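Local coordinates for protein paenibacillus xanthan lyase (Paenibacillus, PDB 6F2P) that cleaves xanthan, probably by beta-elimination, as a lyase of polysaccharide lyase family 8, at residues G404-D409 against T444-N449; G437-Q442 against K478-K483; P954-S959 against V1034-V1039; Y962-M967 against Y1008-G1013. All coordinates share one frame; numbering follows the deposited sequence.

Contact 1 (G404-D409 against T444-N449); sequences GWHTGD and TTQTAN
W405 packs against T445. The threonine methyl CG2 lies over one face of the indole, towards its rim, 3.6 Å from CE2 of W405. Its CB sits almost squarely above the five-membered ring, a CH-pi contact with CB of T445 3.7 Å from the centroid of the W405 ring. The indole also stacks on Y433. Replacing the tryptophan by an alanine would remove the surface beneath T445 and would probably leave that threonine and Y433 without a shared aromatic partner.

The hydrogen bonds run through Q446, H406 and D409. CG of Q446 is anti to the backbone N (chi1 176°) and the chain beyond is extended, which carries the amide between two acceptors. NE2 of Q446 gives a fairly straight bond of 3.1 Å to the syn lone pair of D409 OD1, and a weak one of 2.9 Å to the W405 carbonyl O. OE1 of Q446 is held by the backbone N of V476. H406 bridges as well. Its NE2 reaches T444 O at 2.9 Å, from well above the carbonyl plane, and its ND1 meets D409 OD2 at 2.9 Å.

Residues 404-407 and 406-409 form overlapping type I turns. The arrangement is a His-carboxylate pair set in a turn, here joining two loops of the super-sandwich domain of a family 8 lyase.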
# COMPACT_ATOMS: atom_id res chain seq x y z
N GLY A 404 -10.83 -15.39 -13.87
CA GLY A 404 -9.82 -14.58 -13.20
C GLY A 404 -9.60 -14.95 -11.75
O GLY A 404 -8.95 -14.21 -11.01
N TRP A 405 -10.13 -16.11 -11.35
CA TRP A 405 -10.15 -16.58 -9.96
C TRP A 405 -8.91 -16.27 -9.12
O TRP A 405 -9.02 -15.82 -7.99
CB TRP A 405 -10.41 -18.09 -9.92
CG TRP A 405 -11.58 -18.54 -10.76
CD1 TRP A 405 -12.90 -18.19 -10.59
CD2 TRP A 405 -11.55 -19.42 -11.89
NE1 TRP A 405 -13.67 -18.79 -11.55
CE2 TRP A 405 -12.87 -19.55 -12.36
CE3 TRP A 405 -10.52 -20.10 -12.55
CZ2 TRP A 405 -13.19 -20.35 -13.45
CZ3 TRP A 405 -10.84 -20.89 -13.63
CH2 TRP A 405 -12.16 -21.01 -14.07
N HIS A 406 -7.74 -16.53 -9.69
CA HIS A 406 -6.50 -16.44 -8.93
C HIS A 406 -5.58 -15.30 -9.37
O HIS A 406 -4.41 -15.27 -8.99
CB HIS A 406 -5.76 -17.78 -9.00
CG HIS A 406 -6.61 -18.96 -8.60
ND1 HIS A 406 -7.11 -19.11 -7.33
CD2 HIS A 406 -7.05 -20.02 -9.32
CE1 HIS A 406 -7.82 -20.23 -7.27
NE2 HIS A 406 -7.80 -20.79 -8.47
N THR A 407 -6.10 -14.37 -10.16
CA THR A 407 -5.27 -13.28 -10.69
C THR A 407 -4.75 -12.31 -9.62
O THR A 407 -3.88 -11.48 -9.91
CB THR A 407 -5.99 -12.49 -11.82
OG1 THR A 407 -7.26 -12.03 -11.36
CG2 THR A 407 -6.18 -13.36 -13.05
N GLY A 408 -5.27 -12.41 -8.40
CA GLY A 408 -4.82 -11.59 -7.29
C GLY A 408 -4.21 -12.40 -6.15
O GLY A 408 -3.98 -11.88 -5.06
N ASP A 409 -3.95 -13.68 -6.39
CA ASP A 409 -3.53 -14.59 -5.34
C ASP A 409 -2.02 -14.56 -5.14
O ASP A 409 -1.37 -15.61 -5.05
CB ASP A 409 -3.98 -16.02 -5.66
CG ASP A 409 -5.44 -16.25 -5.38
OD1 ASP A 409 -6.18 -15.26 -5.15
OD2 ASP A 409 -5.86 -17.42 -5.38
N THR A 444 -9.37 -25.28 -8.47
CA THR A 444 -10.52 -24.73 -7.77
C THR A 444 -10.79 -23.31 -8.24
O THR A 444 -9.98 -22.71 -8.95
CB THR A 444 -10.30 -24.71 -6.24
OG1 THR A 444 -9.20 -23.85 -5.91
CG2 THR A 444 -10.01 -26.11 -5.73
N THR A 445 -11.95 -22.79 -7.86
CA THR A 445 -12.31 -21.44 -8.23
C THR A 445 -12.35 -20.58 -6.98
O THR A 445 -12.16 -21.08 -5.87
CB THR A 445 -13.68 -21.37 -8.94
OG1 THR A 445 -14.71 -21.79 -8.03
CG2 THR A 445 -13.69 -22.26 -10.18
N GLN A 446 -12.61 -19.29 -7.15
CA GLN A 446 -12.72 -18.40 -6.02
C GLN A 446 -13.74 -17.33 -6.33
O GLN A 446 -13.74 -16.75 -7.41
CB GLN A 446 -11.36 -17.76 -5.67
CG GLN A 446 -11.44 -16.75 -4.54
CD GLN A 446 -10.11 -16.08 -4.20
OE1 GLN A 446 -9.95 -15.51 -3.11
NE2 GLN A 446 -9.16 -16.14 -5.13
N THR A 447 -14.63 -17.11 -5.36
CA THR A 447 -15.63 -16.06 -5.44
C THR A 447 -15.04 -14.72 -5.89
O THR A 447 -14.05 -14.25 -5.33
CB THR A 447 -16.31 -15.90 -4.08
OG1 THR A 447 -16.93 -17.14 -3.72
CG2 THR A 447 -17.36 -14.79 -4.11
N ALA A 448 -15.65 -14.14 -6.92
CA ALA A 448 -15.19 -12.87 -7.47
C ALA A 448 -15.58 -11.67 -6.62
O ALA A 448 -16.43 -11.76 -5.73
CB ALA A 448 -15.73 -12.70 -8.87
N ASN A 449 -14.96 -10.54 -6.92
CA ASN A 449 -15.35 -9.26 -6.35
C ASN A 449 -15.33 -9.23 -4.83
O ASN A 449 -16.20 -8.62 -4.21
CB ASN A 449 -16.74 -8.85 -6.86
CG ASN A 449 -16.93 -9.12 -8.34
OD1 ASN A 449 -16.05 -8.84 -9.15
ND2 ASN A 449 -18.09 -9.66 -8.70

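Contact 2 (G437-Q442 against K478-K483); sequences GTTVLQ and KSLTAK
T439 and L441 face A482 and L480 across two roughly antiparallel segments, 151° apart in direction, with CA-CA distances of 7.6 Å (T439 to A482) and 7.4 Å (L441 to L480). That spacing is too wide for backbone pairing. It fits two layers of a beta sandwich, as expected for the super-sandwich domain of family 8 lyases. Strand 439-441 is, within this chain, an edge strand of a five-stranded antiparallel sheet. Strand 481-488 belongs to the nine-stranded sheet.

Mostly apolar atoms meet between the layers. L441 and L480 point at each other's segment and lie alongside each other, running opposite ways, with CG of L441 4.0 Å from CD2 of L480. In L480, CG is anti to the backbone N (chi1 177°), which carries the branch towards strand 439-441, where CD2 reaches the backbone. This methyl rests 3.7 Å from L441 N and equally near the carbonyl carbon of V440. T439 adds a lighter touch, its CG2 against CB of A482. The hydroxyl of T439 is engaged elsewhere, with K484 NZ and T510 OG1.

T508, on the neighbouring strand 508-516, touches both L441 and L480. At the loop end, K478 contributes only its aliphatic part here. Its chain bends at chi2 (-61°), so that the stem lies across the tip of L441. CD1 of L441 meets a run of methylenes from CB to CE and comes nearest to CD of K478, at 3.6 Å.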
# COMPACT_ATOMS: atom_id res chain seq x y z
N GLY A 437 3.26 -17.73 -9.48
CA GLY A 437 3.48 -17.06 -8.22
C GLY A 437 2.43 -17.37 -7.17
O GLY A 437 2.69 -17.27 -5.98
N THR A 438 1.24 -17.75 -7.63
CA THR A 438 0.10 -17.95 -6.73
C THR A 438 0.24 -19.20 -5.86
O THR A 438 0.88 -20.18 -6.26
CB THR A 438 -1.21 -18.08 -7.53
OG1 THR A 438 -1.07 -19.12 -8.51
CG2 THR A 438 -1.53 -16.77 -8.23
N THR A 439 -0.38 -19.15 -4.68
CA THR A 439 -0.59 -20.35 -3.88
C THR A 439 -2.08 -20.66 -3.88
O THR A 439 -2.86 -19.84 -3.43
CB THR A 439 -0.12 -20.14 -2.43
OG1 THR A 439 1.30 -19.97 -2.41
CG2 THR A 439 -0.50 -21.33 -1.57
N VAL A 440 -2.46 -21.84 -4.37
CA VAL A 440 -3.88 -22.18 -4.54
C VAL A 440 -4.28 -23.61 -4.14
O VAL A 440 -3.42 -24.49 -4.00
CB VAL A 440 -4.32 -22.01 -6.01
CG1 VAL A 440 -4.17 -20.57 -6.47
CG2 VAL A 440 -3.53 -22.97 -6.90
N LEU A 441 -5.58 -23.83 -3.97
CA LEU A 441 -6.13 -25.19 -3.89
C LEU A 441 -6.25 -25.70 -5.32
O LEU A 441 -6.79 -25.00 -6.18
CB LEU A 441 -7.52 -25.18 -3.26
CG LEU A 441 -7.60 -24.73 -1.81
CD1 LEU A 441 -9.06 -24.66 -1.37
CD2 LEU A 441 -6.78 -25.65 -0.90
N GLN A 442 -5.75 -26.91 -5.57
CA GLN A 442 -5.64 -27.41 -6.93
C GLN A 442 -6.97 -27.48 -7.67
O GLN A 442 -7.94 -28.05 -7.15
CB GLN A 442 -4.96 -28.77 -6.95
CG GLN A 442 -5.02 -29.45 -8.30
CD GLN A 442 -4.23 -30.74 -8.33
OE1 GLN A 442 -4.04 -31.39 -7.30
NE2 GLN A 442 -3.74 -31.11 -9.51
N LYS A 478 -12.52 -20.22 1.23
CA LYS A 478 -11.68 -21.36 1.55
C LYS A 478 -11.01 -21.18 2.90
O LYS A 478 -11.01 -20.08 3.47
CB LYS A 478 -10.63 -21.56 0.46
CG LYS A 478 -11.20 -21.65 -0.97
CD LYS A 478 -12.16 -22.80 -1.14
CE LYS A 478 -12.44 -23.04 -2.63
NZ LYS A 478 -13.53 -24.06 -2.85
N SER A 479 -10.46 -22.26 3.44
CA SER A 479 -9.71 -22.14 4.69
C SER A 479 -8.28 -21.75 4.36
O SER A 479 -7.57 -21.18 5.19
CB SER A 479 -9.73 -23.44 5.48
OG SER A 479 -9.04 -24.47 4.79
N LEU A 480 -7.87 -22.07 3.13
CA LEU A 480 -6.50 -21.89 2.67
C LEU A 480 -5.95 -20.54 3.09
O LEU A 480 -6.60 -19.51 2.92
CB LEU A 480 -6.39 -22.03 1.14
CG LEU A 480 -4.97 -21.78 0.61
CD1 LEU A 480 -3.96 -22.73 1.25
CD2 LEU A 480 -4.89 -21.88 -0.91
N THR A 481 -4.76 -20.57 3.66
CA THR A 481 -4.09 -19.35 4.06
C THR A 481 -2.59 -19.54 3.93
O THR A 481 -2.09 -20.66 3.98
CB THR A 481 -4.48 -18.97 5.50
OG1 THR A 481 -4.14 -17.60 5.76
CG2 THR A 481 -3.79 -19.89 6.50
N ALA A 482 -1.86 -18.45 3.71
CA ALA A 482 -0.42 -18.54 3.52
C ALA A 482 0.27 -17.20 3.71
O ALA A 482 -0.35 -16.14 3.54
CB ALA A 482 -0.12 -19.07 2.14
N LYS A 483 1.55 -17.25 4.06
CA LYS A 483 2.38 -16.05 4.10
C LYS A 483 3.42 -16.09 2.98
O LYS A 483 4.37 -16.88 3.01
CB LYS A 483 3.00 -15.85 5.48
CG LYS A 483 2.00 -15.36 6.50
CD LYS A 483 2.38 -15.73 7.92
CE LYS A 483 1.34 -15.22 8.89
NZ LYS A 483 1.70 -15.46 10.31

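Contact 3 (P954-S959 against V1034-V1039); sequences PNVPIS and VKLVKV
P954 lays the outer corner of its ring on L1036, with CG of the proline 3.8 Å from CD2 of the leucine. V956 meets the same methyl: its CG2 is 3.9 Å from CD2 of L1036. Each side chain crosses the leucine at about a right angle. A single methyl of L1036, CD2, thus meets both loop residues. F1010 touches both V956 and L1036 and carries the apolar patch further.

The other end of the contact is looser and lies at the surface. K1038 brings its CE to 4.3 Å from CG2 of I958 and to 4.0 Å from the carbonyl O of S959. Its NZ makes a long, weak ion pair with the chain terminus at P1040.

Segment 954-959 links strand 949-952 of one sheet to strand 960-967 of the other in the Golvesin C-terminal domain. Strand 1030-1039 lies in the second sheet. The loop thus folds over a strand of the sheet it is about to enter. S959 OG is tied outside the pair, to A1012 N. The two segments themselves meet by van der Waals contact alone, which suggests that shape decides the fit at the L1036 end.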
# COMPACT_ATOMS: atom_id res chain seq x y z
N PRO A 954 22.20 1.96 47.75
CA PRO A 954 21.08 1.60 46.87
C PRO A 954 21.23 2.19 45.48
O PRO A 954 21.93 3.19 45.30
CB PRO A 954 19.88 2.25 47.56
CG PRO A 954 20.45 3.44 48.23
CD PRO A 954 21.82 3.00 48.72
N ASN A 955 20.57 1.57 44.51
CA ASN A 955 20.50 2.11 43.16
C ASN A 955 19.18 2.84 42.98
O ASN A 955 18.13 2.22 42.78
CB ASN A 955 20.63 0.98 42.13
CG ASN A 955 20.93 1.50 40.74
OD1 ASN A 955 20.72 2.67 40.43
ND2 ASN A 955 21.42 0.61 39.88
N VAL A 956 19.23 4.16 43.07
CA VAL A 956 18.02 4.97 43.02
C VAL A 956 17.56 5.10 41.57
O VAL A 956 18.29 5.61 40.72
CB VAL A 956 18.23 6.35 43.70
CG1 VAL A 956 16.99 7.20 43.60
CG2 VAL A 956 18.60 6.16 45.15
N PRO A 957 16.34 4.60 41.28
CA PRO A 957 15.81 4.57 39.91
C PRO A 957 15.56 5.96 39.35
O PRO A 957 15.99 6.27 38.23
CB PRO A 957 14.47 3.83 40.08
CG PRO A 957 14.63 3.04 41.34
CD PRO A 957 15.45 3.91 42.23
N ILE A 958 14.87 6.79 40.13
CA ILE A 958 14.48 8.13 39.70
C ILE A 958 14.92 9.13 40.76
O ILE A 958 14.71 8.90 41.96
CB ILE A 958 12.94 8.25 39.56
CG1 ILE A 958 12.38 7.14 38.67
CG2 ILE A 958 12.55 9.62 39.02
CD1 ILE A 958 10.88 7.25 38.43
N SER A 959 15.51 10.24 40.34
CA SER A 959 15.78 11.34 41.26
C SER A 959 14.49 11.77 41.95
O SER A 959 13.42 11.78 41.32
CB SER A 959 16.41 12.53 40.54
OG SER A 959 17.69 12.19 40.04
N VAL A 1034 18.12 -1.90 54.62
CA VAL A 1034 17.53 -0.57 54.42
C VAL A 1034 16.52 -0.60 53.27
O VAL A 1034 16.56 -1.49 52.42
CB VAL A 1034 18.61 0.49 54.12
CG1 VAL A 1034 19.68 0.47 55.20
CG2 VAL A 1034 19.23 0.25 52.76
N LYS A 1035 15.61 0.37 53.26
CA LYS A 1035 14.62 0.48 52.19
C LYS A 1035 14.26 1.93 51.90
O LYS A 1035 13.79 2.65 52.77
CB LYS A 1035 13.35 -0.32 52.51
CG LYS A 1035 12.32 -0.28 51.40
CD LYS A 1035 11.19 -1.29 51.59
CE LYS A 1035 10.27 -0.92 52.74
NZ LYS A 1035 9.02 -1.75 52.74
N LEU A 1036 14.48 2.34 50.66
CA LEU A 1036 14.08 3.67 50.23
C LEU A 1036 12.70 3.58 49.58
O LEU A 1036 12.47 2.74 48.70
CB LEU A 1036 15.11 4.26 49.25
CG LEU A 1036 16.33 4.98 49.83
CD1 LEU A 1036 17.09 4.09 50.80
CD2 LEU A 1036 17.26 5.45 48.72
N VAL A 1037 11.79 4.42 50.03
CA VAL A 1037 10.46 4.46 49.44
C VAL A 1037 10.18 5.86 48.92
O VAL A 1037 10.25 6.83 49.67
CB VAL A 1037 9.38 4.09 50.46
CG1 VAL A 1037 8.04 3.96 49.76
CG2 VAL A 1037 9.75 2.80 51.18
N LYS A 1038 9.88 5.95 47.63
CA LYS A 1038 9.67 7.25 47.01
C LYS A 1038 8.41 7.95 47.52
O LYS A 1038 7.38 7.32 47.75
CB LYS A 1038 9.67 7.13 45.48
CG LYS A 1038 9.73 8.47 44.77
CD LYS A 1038 10.30 8.38 43.37
CE LYS A 1038 10.27 9.75 42.71
NZ LYS A 1038 8.87 10.28 42.68
N VAL A 1039 8.51 9.26 47.73
CA VAL A 1039 7.37 10.09 48.11
C VAL A 1039 7.31 11.35 47.25
O VAL A 1039 8.34 11.98 46.99
CB VAL A 1039 7.40 10.49 49.62
CG1 VAL A 1039 7.06 9.30 50.50
CG2 VAL A 1039 8.74 11.06 50.01

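Contact 4 (Y962-M967 against Y1008-G1013); sequences YQVYMM and YSFNAG
Y962 and Y1008 form an antiparallel, hydrogen-bonded pair where strands 960-967 and 1003-1010 meet in one sheet of the Golvesin C-terminal domain. Y962 N bonds to Y1008 O at 2.9 Å, and Y1008 N to Y962 O at 3.2 Å. The short strand segments then diverge, with 108° between their directions. Beyond the pair, side chains take over.

F1010 meets both Y962 and V964. It crosses Y962 obliquely, its CD2 3.6 Å from CB of Y962, so the tyrosine offers the root of its side chain more than its ring. V964 comes to F1010 at about a right angle and at the ring edge, with CG2 3.8 Å from CE2 of F1010. With CG1 of V964 anti to the backbone N (chi1 175°), it is CG2 that faces the two rings. The same CG2 also approaches the edge of Y1008, at CD2, 4.1 Å away. One methyl thus meets two aromatic edges.

A serine in place of F1010 would probably open a gap beside CB of Y962 and leave V964 with less to pack on.

Residues outside the segments add to the cluster. V982 touches both Y1008 and F1010, and H984 stacks on the Y1008 ring. The hydroxyl of Y962 bonds to I958 O. The carbonyl O of Y962 lies at the edge of the F1010 ring, in its plane.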
# COMPACT_ATOMS: atom_id res chain seq x y z
N TYR A 962 12.91 10.42 48.98
CA TYR A 962 12.77 9.05 49.44
C TYR A 962 12.82 8.92 50.96
O TYR A 962 13.77 9.39 51.60
CB TYR A 962 13.89 8.19 48.88
CG TYR A 962 13.78 7.87 47.42
CD1 TYR A 962 14.29 8.74 46.47
CD2 TYR A 962 13.18 6.69 47.00
CE1 TYR A 962 14.20 8.44 45.13
CE2 TYR A 962 13.09 6.39 45.66
CZ TYR A 962 13.60 7.26 44.73
OH TYR A 962 13.52 6.96 43.39
N GLN A 963 11.81 8.26 51.52
CA GLN A 963 11.83 7.84 52.91
C GLN A 963 12.85 6.72 53.12
O GLN A 963 12.86 5.73 52.39
CB GLN A 963 10.44 7.38 53.34
CG GLN A 963 9.43 8.50 53.35
CD GLN A 963 8.09 8.06 53.90
OE1 GLN A 963 7.72 6.90 53.81
NE2 GLN A 963 7.37 9.01 54.50
N VAL A 964 13.71 6.89 54.12
CA VAL A 964 14.75 5.91 54.41
C VAL A 964 14.39 5.05 55.64
O VAL A 964 14.34 5.56 56.76
CB VAL A 964 16.12 6.60 54.61
CG1 VAL A 964 17.17 5.60 55.03
CG2 VAL A 964 16.54 7.33 53.35
N TYR A 965 14.12 3.77 55.41
CA TYR A 965 13.82 2.83 56.49
C TYR A 965 14.98 1.90 56.80
O TYR A 965 15.84 1.67 55.95
CB TYR A 965 12.59 1.98 56.17
CG TYR A 965 11.31 2.76 56.00
CD1 TYR A 965 11.01 3.39 54.80
CD2 TYR A 965 10.40 2.86 57.04
CE1 TYR A 965 9.84 4.10 54.64
CE2 TYR A 965 9.22 3.57 56.89
CZ TYR A 965 8.95 4.18 55.69
OH TYR A 965 7.78 4.89 55.51
N MET A 966 14.99 1.35 58.01
CA MET A 966 15.97 0.33 58.38
C MET A 966 15.37 -0.71 59.33
O MET A 966 14.57 -0.39 60.21
CB MET A 966 17.22 0.96 58.98
CG MET A 966 18.27 -0.06 59.40
SD MET A 966 19.72 0.64 60.20
CE MET A 966 20.53 1.47 58.83
N MET A 967 15.76 -1.96 59.13
CA MET A 967 15.33 -3.04 59.99
C MET A 967 16.56 -3.66 60.63
O MET A 967 17.65 -3.61 60.05
CB MET A 967 14.59 -4.09 59.17
CG MET A 967 14.04 -5.26 59.96
SD MET A 967 13.05 -6.31 58.90
CE MET A 967 11.75 -5.18 58.43
N TYR A 1008 14.79 12.26 52.57
CA TYR A 1008 15.81 13.08 51.92
C TYR A 1008 15.68 13.06 50.40
O TYR A 1008 14.98 12.22 49.84
CB TYR A 1008 17.21 12.58 52.31
CG TYR A 1008 17.40 12.44 53.80
CD1 TYR A 1008 17.88 13.50 54.56
CD2 TYR A 1008 17.09 11.25 54.46
CE1 TYR A 1008 18.04 13.38 55.93
CE2 TYR A 1008 17.25 11.12 55.83
CZ TYR A 1008 17.73 12.19 56.56
OH TYR A 1008 17.89 12.08 57.92
N SER A 1009 16.35 14.00 49.75
CA SER A 1009 16.41 14.02 48.29
C SER A 1009 17.58 13.19 47.82
O SER A 1009 18.70 13.34 48.30
CB SER A 1009 16.57 15.45 47.77
OG SER A 1009 15.40 16.21 48.01
N PHE A 1010 17.32 12.28 46.89
CA PHE A 1010 18.39 11.50 46.29
C PHE A 1010 18.43 11.71 44.79
O PHE A 1010 17.40 11.94 44.15
CB PHE A 1010 18.20 10.01 46.57
CG PHE A 1010 18.38 9.62 48.01
CD1 PHE A 1010 19.64 9.32 48.51
CD2 PHE A 1010 17.28 9.54 48.86
CE1 PHE A 1010 19.81 8.94 49.84
CE2 PHE A 1010 17.44 9.17 50.20
CZ PHE A 1010 18.71 8.87 50.69
N ASN A 1011 19.63 11.64 44.22
CA ASN A 1011 19.77 11.62 42.77
C ASN A 1011 19.68 10.19 42.29
O ASN A 1011 20.01 9.25 43.02
CB ASN A 1011 21.11 12.24 42.35
CG ASN A 1011 21.22 13.70 42.73
OD1 ASN A 1011 21.97 14.07 43.63
ND2 ASN A 1011 20.46 14.55 42.04
N ALA A 1012 19.21 10.01 41.06
CA ALA A 1012 19.24 8.70 40.43
C ALA A 1012 20.69 8.25 40.32
O ALA A 1012 21.57 9.03 39.95
CB ALA A 1012 18.58 8.76 39.06
N GLY A 1013 20.96 7.00 40.69
CA GLY A 1013 22.31 6.49 40.65
C GLY A 1013 22.75 5.91 41.98
O GLY A 1013 21.92 5.45 42.76

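In the fold
The four contacts fall into two groups. Contacts 1 and 2 lie in the super-sandwich domain, with centres 11 Å apart. They touch where H406 and D409 pack on T438 and V440, and their segments alternate along the chain. Contacts 3 and 4 come much later, in the Golvesin C-terminal domain, with centres 5 Å apart. Contact 4 falls between the two segments of contact 3 in sequence. Strand 1030-1039 of contact 3 and strand 960-967 of contact 4 are neighbours in one sheet. Contacts 1 and 3 are 63 Å apart between centres. The two pairs therefore belong to two separate beta-rich regions of an elongated chain, one in the lyase family domains and one at the C-terminal end.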